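Local coordinates for putative outer membrane protein (LpxR) (Salmonella typhimurium, PDB 3FID) that removes acyl chains from lipid A, acting as a lipopolysaccharide-modifying deacylase of the bacterial outer membrane, at residues N95-L101 against K146-T152; D190-D196 against I208-K212; S52-D58 against F82-E88; S1-S6 against F38-D44. One frame throughout, in Å; residues are numbered along the deposited sequence.

Interaction 1: N95-L101 against K146-T152. With CXE (pentaethylene glycol monodecyl ether), chain M.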
# COMPACT_ATOMS: atom_id res chain seq x y z
N ASN A 95 -16.71 15.37 14.06
CA ASN A 95 -16.96 15.75 12.64
C ASN A 95 -15.76 16.36 11.93
O ASN A 95 -15.78 16.56 10.71
CB ASN A 95 -18.14 16.73 12.52
CG ASN A 95 -19.47 16.06 12.13
OD1 ASN A 95 -19.73 14.87 12.40
ND2 ASN A 95 -20.35 16.84 11.50
N TRP A 96 -14.72 16.67 12.70
CA TRP A 96 -13.53 17.34 12.17
C TRP A 96 -12.23 16.54 12.36
O TRP A 96 -11.18 17.02 11.98
CB TRP A 96 -13.37 18.74 12.77
CG TRP A 96 -13.34 18.73 14.27
CD1 TRP A 96 -14.42 18.82 15.12
CD2 TRP A 96 -12.17 18.62 15.11
NE1 TRP A 96 -14.00 18.76 16.43
CE2 TRP A 96 -12.63 18.65 16.46
CE3 TRP A 96 -10.79 18.51 14.86
CZ2 TRP A 96 -11.75 18.55 17.55
CZ3 TRP A 96 -9.91 18.43 15.96
CH2 TRP A 96 -10.40 18.44 17.29
N LEU A 97 -12.32 15.33 12.93
CA LEU A 97 -11.14 14.49 13.19
C LEU A 97 -11.41 13.01 12.91
O LEU A 97 -12.40 12.47 13.40
CB LEU A 97 -10.67 14.63 14.64
CG LEU A 97 -9.22 14.19 14.84
CD1 LEU A 97 -8.29 15.41 14.81
CD2 LEU A 97 -9.01 13.38 16.10
N ARG A 98 -10.55 12.38 12.12
CA ARG A 98 -10.49 10.92 12.03
C ARG A 98 -9.16 10.42 12.59
O ARG A 98 -8.12 11.02 12.37
CB ARG A 98 -10.69 10.45 10.58
CG ARG A 98 -10.45 8.93 10.38
CD ARG A 98 -10.51 8.52 8.92
NE ARG A 98 -11.84 8.64 8.32
CZ ARG A 98 -12.84 7.77 8.50
NH1 ARG A 98 -14.00 7.98 7.89
NH2 ARG A 98 -12.71 6.73 9.33
N TYR A 99 -9.19 9.32 13.36
CA TYR A 99 -7.94 8.66 13.74
C TYR A 99 -7.99 7.14 13.56
O TYR A 99 -9.06 6.52 13.52
CB TYR A 99 -7.50 9.04 15.16
CG TYR A 99 -8.35 8.43 16.24
CD1 TYR A 99 -7.96 7.25 16.87
CD2 TYR A 99 -9.56 9.03 16.61
CE1 TYR A 99 -8.76 6.66 17.86
CE2 TYR A 99 -10.38 8.45 17.58
CZ TYR A 99 -9.97 7.27 18.20
OH TYR A 99 -10.74 6.70 19.18
N ARG A 100 -6.80 6.55 13.45
CA ARG A 100 -6.64 5.11 13.27
C ARG A 100 -5.49 4.63 14.11
O ARG A 100 -4.49 5.33 14.27
CB ARG A 100 -6.35 4.77 11.82
CG ARG A 100 -7.53 4.91 10.94
CD ARG A 100 -7.43 3.93 9.81
NE ARG A 100 -6.91 4.59 8.65
CZ ARG A 100 -6.09 4.01 7.79
NH1 ARG A 100 -5.67 2.75 7.94
NH2 ARG A 100 -5.68 4.72 6.78
N LEU A 101 -5.63 3.43 14.66
CA LEU A 101 -4.59 2.84 15.51
C LEU A 101 -4.57 1.36 15.19
O LEU A 101 -5.60 0.72 15.26
CB LEU A 101 -4.95 3.03 16.99
CG LEU A 101 -4.77 4.42 17.60
CD1 LEU A 101 -5.45 4.49 18.97
CD2 LEU A 101 -3.28 4.72 17.70
N LYS A 146 0.96 1.18 14.26
CA LYS A 146 0.56 2.15 13.24
C LYS A 146 -0.42 3.16 13.80
O LYS A 146 -1.31 2.82 14.58
CB LYS A 146 -0.10 1.43 12.05
CG LYS A 146 0.83 0.44 11.34
CD LYS A 146 0.13 -0.26 10.21
CE LYS A 146 -0.72 -1.40 10.71
NZ LYS A 146 -1.52 -1.96 9.60
N GLY A 147 -0.31 4.40 13.36
CA GLY A 147 -1.31 5.39 13.80
C GLY A 147 -1.46 6.45 12.74
O GLY A 147 -0.51 6.75 12.01
N MET A 148 -2.67 7.01 12.65
CA MET A 148 -2.94 8.12 11.74
C MET A 148 -3.91 9.10 12.40
O MET A 148 -4.83 8.68 13.09
CB MET A 148 -3.51 7.62 10.42
CG MET A 148 -3.69 8.71 9.37
SD MET A 148 -4.49 8.09 7.90
CE MET A 148 -6.15 8.63 8.32
N VAL A 149 -3.66 10.39 12.22
CA VAL A 149 -4.69 11.39 12.50
C VAL A 149 -4.87 12.33 11.32
O VAL A 149 -3.90 12.78 10.73
CB VAL A 149 -4.43 12.17 13.82
CG1 VAL A 149 -3.12 12.90 13.78
CG2 VAL A 149 -5.58 13.15 14.10
N SER A 150 -6.13 12.65 11.03
CA SER A 150 -6.48 13.48 9.90
C SER A 150 -7.51 14.49 10.35
O SER A 150 -8.42 14.14 11.09
CB SER A 150 -7.10 12.60 8.80
OG SER A 150 -7.44 13.38 7.66
N LEU A 151 -7.35 15.74 9.94
CA LEU A 151 -8.43 16.71 10.03
C LEU A 151 -9.30 16.51 8.80
O LEU A 151 -8.83 16.04 7.76
CB LEU A 151 -7.89 18.14 10.06
CG LEU A 151 -6.95 18.48 11.21
CD1 LEU A 151 -6.30 19.84 10.92
CD2 LEU A 151 -7.69 18.50 12.55
N THR A 152 -10.59 16.83 8.94
CA THR A 152 -11.57 16.47 7.92
C THR A 152 -12.53 17.61 7.49
O THR A 152 -13.74 17.39 7.37
CB THR A 152 -12.42 15.23 8.37
OG1 THR A 152 -13.24 15.58 9.48
CG2 THR A 152 -11.54 14.07 8.79
C1 CXE M . -8.65 16.59 21.04
C2 CXE M . -7.22 16.66 20.56
C3 CXE M . -7.12 17.29 19.17
C4 CXE M . -6.07 16.61 18.29
C5 CXE M . -5.60 17.51 17.16
C6 CXE M . -4.91 16.69 16.07
C7 CXE M . -4.72 17.43 14.75
C8 CXE M . -3.69 16.71 13.88
C9 CXE M . -3.76 17.06 12.39
C10 CXE M . -2.36 17.29 11.82
O11 CXE M . -2.43 17.48 10.41
C12 CXE M . -1.48 18.44 9.92
C13 CXE M . -0.51 17.82 8.90
O14 CXE M . -0.24 18.72 7.82
C15 CXE M . 0.53 18.14 6.76
C16 CXE M . 0.16 18.73 5.39
O17 CXE M . 1.34 18.81 4.58
C18 CXE M . 1.17 18.39 3.21
C19 CXE M . 2.52 18.44 2.48
O20 CXE M . 2.89 17.14 1.98
C21 CXE M . 4.21 17.07 1.42
C22 CXE M . 4.07 16.74 -0.06
O23 CXE M . 5.33 16.52 -0.69
C24 CXE M . 5.29 16.85 -2.07
C25 CXE M . 6.40 17.83 -2.38
O26 CXE M . 6.25 18.31 -3.70
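L97 and R98 pair with L151 and S150 in two antiparallel strands of an outer-membrane beta-barrel, a wall whose outward face here is largely apolar and whose inward face is mostly polar. L151 shows the outward side atom by atom. Its CB passes 4.0 Å from W96 O, and its CG meets the alkyl chain of the bound detergent, 3.7 Å from C9. CD1 stays with the same C9, while CD2 reaches across the strand gap to the rim of the indole, in the ring plane and 3.9 Å from W96 CE3. CD2 also touches L97 CD1, which meets V149 CG2 at 3.6 Å and C6 of the detergent as well. Together they form a greasy strip along which the decyl tail lies. Below it the backbones are stitched by paired bonds between R98 and S150 and between R100 and M148. Inward, the guanidinium of R100 is bonded to E88 and to the carbonyls of L202 and N197, and R98 is held by N90. M148, with CG anti to the backbone N (chi1 -175°) and a bend at its thioether end, slants past R100 to bring its SD 3.7 Å from R100 NH2.

Interaction 2: D190-D196 against I208-K212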
# COMPACT_ATOMS: atom_id res chain seq x y z
N ASP A 190 -20.39 10.67 -0.20
CA ASP A 190 -20.45 10.32 1.20
C ASP A 190 -19.35 10.98 2.02
O ASP A 190 -18.16 10.75 1.77
CB ASP A 190 -20.44 8.79 1.41
CG ASP A 190 -20.68 8.42 2.87
OD1 ASP A 190 -19.81 7.77 3.50
OD2 ASP A 190 -21.73 8.82 3.41
N LYS A 191 -19.75 11.78 3.00
CA LYS A 191 -18.82 12.49 3.89
C LYS A 191 -17.83 11.57 4.63
O LYS A 191 -16.62 11.88 4.73
CB LYS A 191 -19.60 13.38 4.89
CG LYS A 191 -18.76 13.89 6.06
CD LYS A 191 -19.61 14.67 7.09
CE LYS A 191 -18.73 15.35 8.13
NZ LYS A 191 -18.19 16.63 7.61
N THR A 192 -18.33 10.44 5.17
CA THR A 192 -17.51 9.54 5.99
C THR A 192 -16.45 8.86 5.09
O THR A 192 -15.26 8.82 5.43
CB THR A 192 -18.37 8.45 6.69
OG1 THR A 192 -19.34 9.09 7.55
CG2 THR A 192 -17.49 7.53 7.56
N PHE A 193 -16.91 8.32 3.96
CA PHE A 193 -16.04 7.63 3.00
C PHE A 193 -14.98 8.59 2.45
O PHE A 193 -13.80 8.23 2.33
CB PHE A 193 -16.88 7.00 1.88
CG PHE A 193 -16.08 6.17 0.85
CD1 PHE A 193 -14.96 5.40 1.24
CD2 PHE A 193 -16.48 6.12 -0.49
CE1 PHE A 193 -14.24 4.63 0.29
CE2 PHE A 193 -15.79 5.35 -1.42
CZ PHE A 193 -14.65 4.62 -1.03
N ASN A 194 -15.39 9.83 2.16
CA ASN A 194 -14.41 10.79 1.64
C ASN A 194 -13.19 11.01 2.52
O ASN A 194 -12.09 11.22 1.98
CB ASN A 194 -15.08 12.14 1.34
CG ASN A 194 -15.76 12.17 -0.00
OD1 ASN A 194 -15.75 11.19 -0.76
ND2 ASN A 194 -16.39 13.32 -0.31
N SER A 195 -13.36 10.99 3.85
CA SER A 195 -12.23 11.22 4.78
C SER A 195 -11.45 9.94 5.09
O SER A 195 -10.44 10.00 5.78
CB SER A 195 -12.68 11.87 6.10
OG SER A 195 -13.37 10.94 6.92
N ASP A 196 -11.89 8.80 4.54
CA ASP A 196 -11.31 7.51 4.90
C ASP A 196 -10.12 7.28 3.95
O ASP A 196 -10.25 6.60 2.93
CB ASP A 196 -12.37 6.39 4.74
CG ASP A 196 -11.94 5.08 5.37
OD1 ASP A 196 -11.08 5.09 6.28
OD2 ASP A 196 -12.48 4.03 4.94
N ILE A 208 -13.56 -0.01 3.31
CA ILE A 208 -14.39 1.20 3.17
C ILE A 208 -15.10 1.49 4.49
O ILE A 208 -15.67 0.58 5.09
CB ILE A 208 -15.43 1.02 2.01
CG1 ILE A 208 -14.70 1.01 0.65
CG2 ILE A 208 -16.52 2.13 2.04
CD1 ILE A 208 -15.58 0.57 -0.56
N HIS A 209 -15.08 2.74 4.93
CA HIS A 209 -15.90 3.17 6.06
C HIS A 209 -16.94 4.11 5.46
O HIS A 209 -16.60 5.19 5.00
CB HIS A 209 -15.06 3.93 7.09
CG HIS A 209 -15.81 4.33 8.32
ND1 HIS A 209 -15.35 5.30 9.19
CD2 HIS A 209 -17.00 3.90 8.83
CE1 HIS A 209 -16.21 5.44 10.18
NE2 HIS A 209 -17.23 4.62 9.98
N THR A 210 -18.19 3.67 5.40
CA THR A 210 -19.21 4.51 4.78
C THR A 210 -20.54 4.44 5.51
O THR A 210 -20.87 3.42 6.11
CB THR A 210 -19.44 4.16 3.29
OG1 THR A 210 -20.30 5.15 2.71
CG2 THR A 210 -20.08 2.76 3.13
N GLN A 211 -21.29 5.54 5.43
CA GLN A 211 -22.68 5.57 5.89
C GLN A 211 -23.64 5.14 4.76
O GLN A 211 -24.70 4.56 5.00
CB GLN A 211 -23.03 6.96 6.45
CG GLN A 211 -22.24 7.36 7.75
CD GLN A 211 -22.78 8.64 8.46
OE1 GLN A 211 -23.05 9.67 7.82
NE2 GLN A 211 -22.92 8.57 9.80
N LYS A 212 -23.20 5.34 3.52
CA LYS A 212 -24.05 5.32 2.32
C LYS A 212 -24.60 3.95 1.90
O LYS A 212 -23.89 2.95 1.91
CB LYS A 212 -23.28 5.98 1.15
CG LYS A 212 -24.09 6.31 -0.10
CD LYS A 212 -25.16 7.38 0.12
CE LYS A 212 -25.76 7.85 -1.23
NZ LYS A 212 -26.35 6.75 -2.07
O HOH W 1 -21.22 10.19 5.82
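D190 and T210 are joined through one carboxylate oxygen, D190 OD1, which accepts the hydroxyl proton of T210 OG1 at 2.8 Å. That donor stands 73° out of the carboxylate plane. Two backbone N-H groups share the same oxygen: F193 N at 3.0 Å and, across the contact, the longer-reaching Q211 N at 3.3 Å. Three donors thus grip a single atom and fix the rotation of the group, while the other oxygen, OD2, takes a proton from a water that also donates to Q211 OE1 and accepts from T192 N. A second carboxylate, D196, receives H209 N on its OD2 at 2.9 Å through a rather bent bond, and the same oxygen forms a salt bridge to R204.

The bond from F193 N makes D190 the N-cap of the short helix 191-194, and on the other side T210 OG1 accepts from K212 N in an ST turn, so the cap of the helix and the hydroxyl of the turn are joined through one oxygen. Both lie in the long connection between barrel strands 176-188 and 215-228.

Outward from these bonds come the rings. The methyl CG2 of T192 sits over the centre of the H209 imidazole, 3.5 Å from the centroid and 10° off the normal, a CH-pi contact; hydrogen bonds at both ring nitrogens, from R98 at ND1 and to the carbonyl of D47 at NE2, fix the ring's rotation. I208 CG2 similarly lies over one face of the F193 ring, displaced toward its rim, and I208 CG1 comes within 3.7 Å of F193 CE1.

Interaction 3: S52-D58 against F82-E88. With ZN (zinc ion), chain E.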
# COMPACT_ATOMS: atom_id res chain seq x y z
N SER A 52 -11.02 -3.46 12.11
CA SER A 52 -10.66 -4.20 10.90
C SER A 52 -9.64 -5.31 11.16
O SER A 52 -8.77 -5.16 12.01
CB SER A 52 -10.05 -3.25 9.88
OG SER A 52 -10.99 -2.27 9.54
N PHE A 53 -9.75 -6.39 10.39
CA PHE A 53 -8.79 -7.49 10.42
C PHE A 53 -8.32 -7.68 8.98
O PHE A 53 -9.11 -7.54 8.06
CB PHE A 53 -9.48 -8.78 10.89
CG PHE A 53 -8.69 -10.04 10.60
CD1 PHE A 53 -7.57 -10.36 11.37
CD2 PHE A 53 -9.06 -10.90 9.55
CE1 PHE A 53 -6.84 -11.55 11.11
CE2 PHE A 53 -8.33 -12.07 9.27
CZ PHE A 53 -7.24 -12.41 10.05
N HIS A 54 -7.07 -8.08 8.80
CA HIS A 54 -6.57 -8.37 7.46
C HIS A 54 -5.42 -9.36 7.50
O HIS A 54 -4.81 -9.56 8.54
CB HIS A 54 -6.09 -7.09 6.78
CG HIS A 54 -4.76 -6.61 7.29
ND1 HIS A 54 -4.63 -5.90 8.47
CD2 HIS A 54 -3.51 -6.76 6.80
CE1 HIS A 54 -3.35 -5.63 8.67
NE2 HIS A 54 -2.65 -6.13 7.67
N ILE A 55 -5.21 -10.01 6.35
CA ILE A 55 -4.00 -10.79 6.08
C ILE A 55 -3.50 -10.28 4.71
O ILE A 55 -4.31 -9.94 3.83
CB ILE A 55 -4.29 -12.31 6.05
CG1 ILE A 55 -3.06 -13.12 5.60
CG2 ILE A 55 -5.46 -12.63 5.13
CD1 ILE A 55 -2.10 -13.59 6.76
N ALA A 56 -2.18 -10.22 4.53
CA ALA A 56 -1.64 -9.71 3.28
C ALA A 56 -0.24 -10.24 3.00
O ALA A 56 0.47 -10.65 3.92
CB ALA A 56 -1.64 -8.18 3.31
N GLN A 57 0.13 -10.24 1.72
CA GLN A 57 1.50 -10.57 1.29
C GLN A 57 1.93 -9.55 0.24
O GLN A 57 1.25 -9.34 -0.76
CB GLN A 57 1.59 -11.98 0.71
CG GLN A 57 3.07 -12.46 0.52
CD GLN A 57 3.24 -13.50 -0.56
OE1 GLN A 57 2.65 -13.40 -1.64
NE2 GLN A 57 4.04 -14.52 -0.28
N ASP A 58 3.06 -8.91 0.49
CA ASP A 58 3.63 -7.98 -0.47
C ASP A 58 5.03 -8.44 -0.86
O ASP A 58 5.77 -8.91 -0.00
CB ASP A 58 3.69 -6.61 0.17
CG ASP A 58 2.31 -6.09 0.45
OD1 ASP A 58 1.54 -5.98 -0.54
OD2 ASP A 58 2.02 -5.84 1.63
N PHE A 82 6.94 -9.55 2.45
CA PHE A 82 6.42 -9.17 3.76
C PHE A 82 5.04 -9.83 3.87
O PHE A 82 4.15 -9.54 3.09
CB PHE A 82 6.32 -7.64 3.77
CG PHE A 82 5.67 -7.06 5.02
CD1 PHE A 82 5.84 -7.65 6.27
CD2 PHE A 82 4.95 -5.87 4.91
CE1 PHE A 82 5.29 -7.06 7.41
CE2 PHE A 82 4.37 -5.28 6.04
CZ PHE A 82 4.55 -5.88 7.29
N LEU A 83 4.89 -10.75 4.82
CA LEU A 83 3.62 -11.45 5.06
C LEU A 83 3.09 -10.97 6.41
O LEU A 83 3.81 -10.98 7.39
CB LEU A 83 3.86 -12.95 5.13
CG LEU A 83 2.65 -13.84 5.44
CD1 LEU A 83 1.60 -13.93 4.28
CD2 LEU A 83 3.26 -15.21 5.74
N HIS A 84 1.84 -10.51 6.46
CA HIS A 84 1.41 -9.80 7.68
C HIS A 84 -0.07 -9.96 7.96
O HIS A 84 -0.85 -10.22 7.07
CB HIS A 84 1.81 -8.32 7.65
CG HIS A 84 1.51 -7.61 6.35
ND1 HIS A 84 0.60 -6.58 6.25
CD2 HIS A 84 2.03 -7.77 5.11
CE1 HIS A 84 0.58 -6.13 5.01
NE2 HIS A 84 1.42 -6.86 4.29
N THR A 85 -0.43 -9.84 9.24
CA THR A 85 -1.82 -9.87 9.61
C THR A 85 -1.96 -8.86 10.72
O THR A 85 -1.03 -8.63 11.46
CB THR A 85 -2.29 -11.30 10.05
OG1 THR A 85 -3.68 -11.26 10.40
CG2 THR A 85 -1.48 -11.85 11.22
N GLY A 86 -3.14 -8.27 10.87
CA GLY A 86 -3.29 -7.40 12.02
C GLY A 86 -4.71 -6.95 12.26
O GLY A 86 -5.62 -7.39 11.59
N LEU A 87 -4.83 -6.03 13.21
CA LEU A 87 -6.09 -5.46 13.62
C LEU A 87 -5.92 -3.95 13.65
O LEU A 87 -4.83 -3.44 13.95
CB LEU A 87 -6.40 -5.93 15.05
CG LEU A 87 -6.84 -7.39 15.22
CD1 LEU A 87 -6.73 -7.76 16.70
CD2 LEU A 87 -8.27 -7.59 14.68
N GLU A 88 -7.01 -3.23 13.38
CA GLU A 88 -6.96 -1.77 13.40
C GLU A 88 -8.28 -1.15 13.85
O GLU A 88 -9.33 -1.58 13.42
CB GLU A 88 -6.66 -1.28 12.00
CG GLU A 88 -6.35 0.18 11.87
CD GLU A 88 -6.42 0.60 10.42
OE1 GLU A 88 -7.54 0.91 9.96
OE2 GLU A 88 -5.36 0.56 9.75
ZN ZN E . -0.67 -5.57 7.57
O HOH W 2 -10.18 -0.21 10.83
O HOH W 3 -0.45 -3.41 6.91
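F82 and D58 exchange two backbone hydrogen bonds at one end of this antiparallel ladder between neighbouring barrel strands, and the aromatic ring of F82 turns back against H84. L83 faces the opposite side of the sheet, its CD1 resting 3.5 Å from A56 O. H84 supplies the inward-facing metal site. Its CG lies between the backbone N and the carbonyl carbon (chi1 46°), which folds the imidazole over the opposite strand, between A56 CB on one face and F82 on the other. ND1 binds the zinc ion at 2.1 Å; NE2 donates to D58 OD2 at 2.9 Å, on the anti side of the carboxylate though 31° out of its plane. Held by zinc and by this second-shell aspartate, the ring has its rotation fixed; the carboxylate may also make it a stronger ligand. H54 NE2, also 2.1 Å from the zinc, approaches with its ring plane at 68° to that of H84. T85, on the other side of the sheet, sends its hydroxyl to H54 O at 2.8 Å, which also accepts from G86 N. G86 N stands over one face of the H54 ring, toward its rim and 3.4 Å from its CE1, where a CB would sit tight. L87 puts CD2 near the edge of the F53 ring, and E88 shares a bridging water with S52 OG. D104 from strand 97-108 and a water complete the zinc's ligands. That strand borders 82-88, strand 33-44 borders 52-58, and the loop carrying R204 and R205 presses on the metal-bearing face, where R205 and Y33 hold D58 OD1.

Interaction 4: S1-S6 against F38-D44. With ZN (zinc ion), chain D; ZN (zinc ion), chain C.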
# COMPACT_ATOMS: atom_id res chain seq x y z
N SER A 1 -20.29 -2.50 7.45
CA SER A 1 -19.17 -3.47 7.32
C SER A 1 -18.77 -3.65 5.89
O SER A 1 -19.61 -3.57 4.98
CB SER A 1 -19.56 -4.83 7.89
OG SER A 1 -19.80 -4.71 9.28
N SER A 2 -17.48 -3.90 5.69
CA SER A 2 -16.95 -4.19 4.37
C SER A 2 -15.97 -5.36 4.43
O SER A 2 -15.25 -5.55 5.43
CB SER A 2 -16.39 -2.93 3.66
OG SER A 2 -15.20 -2.37 4.25
N LEU A 3 -16.01 -6.18 3.39
CA LEU A 3 -15.10 -7.29 3.16
C LEU A 3 -14.42 -6.97 1.81
O LEU A 3 -15.10 -6.70 0.81
CB LEU A 3 -15.93 -8.58 3.07
CG LEU A 3 -15.41 -10.01 2.95
CD1 LEU A 3 -14.59 -10.20 1.68
CD2 LEU A 3 -14.62 -10.43 4.16
N ALA A 4 -13.09 -6.95 1.79
CA ALA A 4 -12.38 -6.48 0.60
C ALA A 4 -11.27 -7.40 0.17
O ALA A 4 -10.61 -8.02 1.01
CB ALA A 4 -11.82 -5.07 0.84
N ILE A 5 -11.06 -7.47 -1.15
CA ILE A 5 -9.91 -8.15 -1.75
C ILE A 5 -9.16 -7.07 -2.52
O ILE A 5 -9.77 -6.34 -3.30
CB ILE A 5 -10.38 -9.18 -2.82
CG1 ILE A 5 -11.54 -10.02 -2.25
CG2 ILE A 5 -9.17 -10.04 -3.33
CD1 ILE A 5 -11.16 -11.42 -1.78
N SER A 6 -7.85 -6.99 -2.36
CA SER A 6 -7.10 -6.00 -3.13
C SER A 6 -5.86 -6.64 -3.75
O SER A 6 -5.14 -7.39 -3.09
CB SER A 6 -6.73 -4.79 -2.27
OG SER A 6 -5.97 -3.82 -3.04
N PHE A 38 -4.19 -8.80 -0.60
CA PHE A 38 -4.72 -8.34 0.68
C PHE A 38 -6.19 -8.79 0.77
O PHE A 38 -6.93 -8.66 -0.20
CB PHE A 38 -4.59 -6.79 0.76
CG PHE A 38 -5.32 -6.14 1.92
CD1 PHE A 38 -6.69 -5.93 1.86
CD2 PHE A 38 -4.61 -5.64 3.03
CE1 PHE A 38 -7.38 -5.31 2.91
CE2 PHE A 38 -5.29 -5.00 4.10
CZ PHE A 38 -6.70 -4.85 4.03
N LEU A 39 -6.56 -9.34 1.91
CA LEU A 39 -7.95 -9.69 2.21
C LEU A 39 -8.25 -9.09 3.56
O LEU A 39 -7.45 -9.24 4.51
CB LEU A 39 -8.13 -11.22 2.19
CG LEU A 39 -9.51 -11.87 2.41
CD1 LEU A 39 -10.57 -11.40 1.40
CD2 LEU A 39 -9.40 -13.40 2.37
N GLY A 40 -9.34 -8.35 3.66
CA GLY A 40 -9.63 -7.64 4.90
C GLY A 40 -11.12 -7.61 5.22
O GLY A 40 -11.96 -7.75 4.34
N TYR A 41 -11.42 -7.43 6.50
CA TYR A 41 -12.80 -7.30 6.97
C TYR A 41 -12.86 -6.15 7.95
O TYR A 41 -12.03 -6.08 8.86
CB TYR A 41 -13.28 -8.58 7.65
CG TYR A 41 -14.67 -8.44 8.24
CD1 TYR A 41 -14.88 -8.42 9.64
CD2 TYR A 41 -15.77 -8.30 7.41
CE1 TYR A 41 -16.16 -8.27 10.15
CE2 TYR A 41 -17.04 -8.13 7.91
CZ TYR A 41 -17.23 -8.14 9.28
OH TYR A 41 -18.52 -8.01 9.72
N SER A 42 -13.85 -5.27 7.77
CA SER A 42 -14.10 -4.14 8.64
C SER A 42 -15.49 -4.27 9.25
O SER A 42 -16.44 -4.49 8.54
CB SER A 42 -14.06 -2.84 7.84
OG SER A 42 -12.75 -2.29 7.89
N HIS A 43 -15.58 -4.16 10.56
CA HIS A 43 -16.89 -4.21 11.21
C HIS A 43 -17.18 -2.87 11.88
O HIS A 43 -16.35 -2.37 12.59
CB HIS A 43 -16.91 -5.35 12.23
CG HIS A 43 -18.21 -5.48 12.96
ND1 HIS A 43 -19.38 -5.81 12.33
CD2 HIS A 43 -18.52 -5.29 14.27
CE1 HIS A 43 -20.37 -5.83 13.21
NE2 HIS A 43 -19.86 -5.53 14.40
N ASP A 44 -18.37 -2.31 11.63
CA ASP A 44 -18.77 -1.07 12.32
C ASP A 44 -19.27 -1.39 13.71
O ASP A 44 -20.29 -2.04 13.87
CB ASP A 44 -19.83 -0.29 11.52
CG ASP A 44 -21.00 -1.15 11.03
OD1 ASP A 44 -20.82 -2.37 10.81
OD2 ASP A 44 -22.12 -0.59 10.85
ZN ZN D . -19.86 -6.26 10.34
ZN ZN C . -21.56 -3.48 9.16
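S1 faces Y41, H43 and D44 across the end of an antiparallel strand pair, and they converge on its hydroxyl oxygen. S1 OG bridges two zinc ions, the nearer at 1.9 Å. That ion is also bound by Y41 OH and by H43 ND1; the second is chelated by the amino-terminal nitrogen of S1 together with OG, and D44 OD1 adds a ligand at 2.1 Å. Y41 extends from its strand with CG anti to the backbone N (chi1 175°), carrying the phenol alongside S2 O, 3.4 Å from Y41 CD2, to the metal. The imidazole of H43 comes obliquely at S1 OG. Farther along the same face, L3 crosses Y41 at about a right angle, L3 CD2 to Y41 CD2 at 4.1 Å, whereas I5 and L39 run side by side, pointing the same way. On the inner face the ring of F38 fills the space above G40, and S2 OG accepts from I208 N. Strand 2-9 also pairs with the carboxy-terminal strand 285-295, the barrel closure typical of outer-membrane proteins; the dinuclear zinc site lies at the amino-terminal end of strand 2-9.

Overall arrangement
Along the chain, interactions 4, 3, 1 and 2 follow one another in the order in which their first segments occur. Interactions 4, 3 and 1 are every second pairing in the wall of one barrel: strand 33-44 of interaction 4 borders strand 49-60 of interaction 3, their centres about 11 Å apart, and strand 80-94 of interaction 3 borders strand 97-108 of interaction 1, about 20 Å away between centres. Interaction 2 belongs to the connection after strand 176-188; its centre is about 13 Å from that of interaction 1, reached through R98, and about 14 Å from that of interaction 4, reached through S2 and I208. A folded loop thereby ties distant parts of the wall together near the dinuclear zinc site of interaction 4.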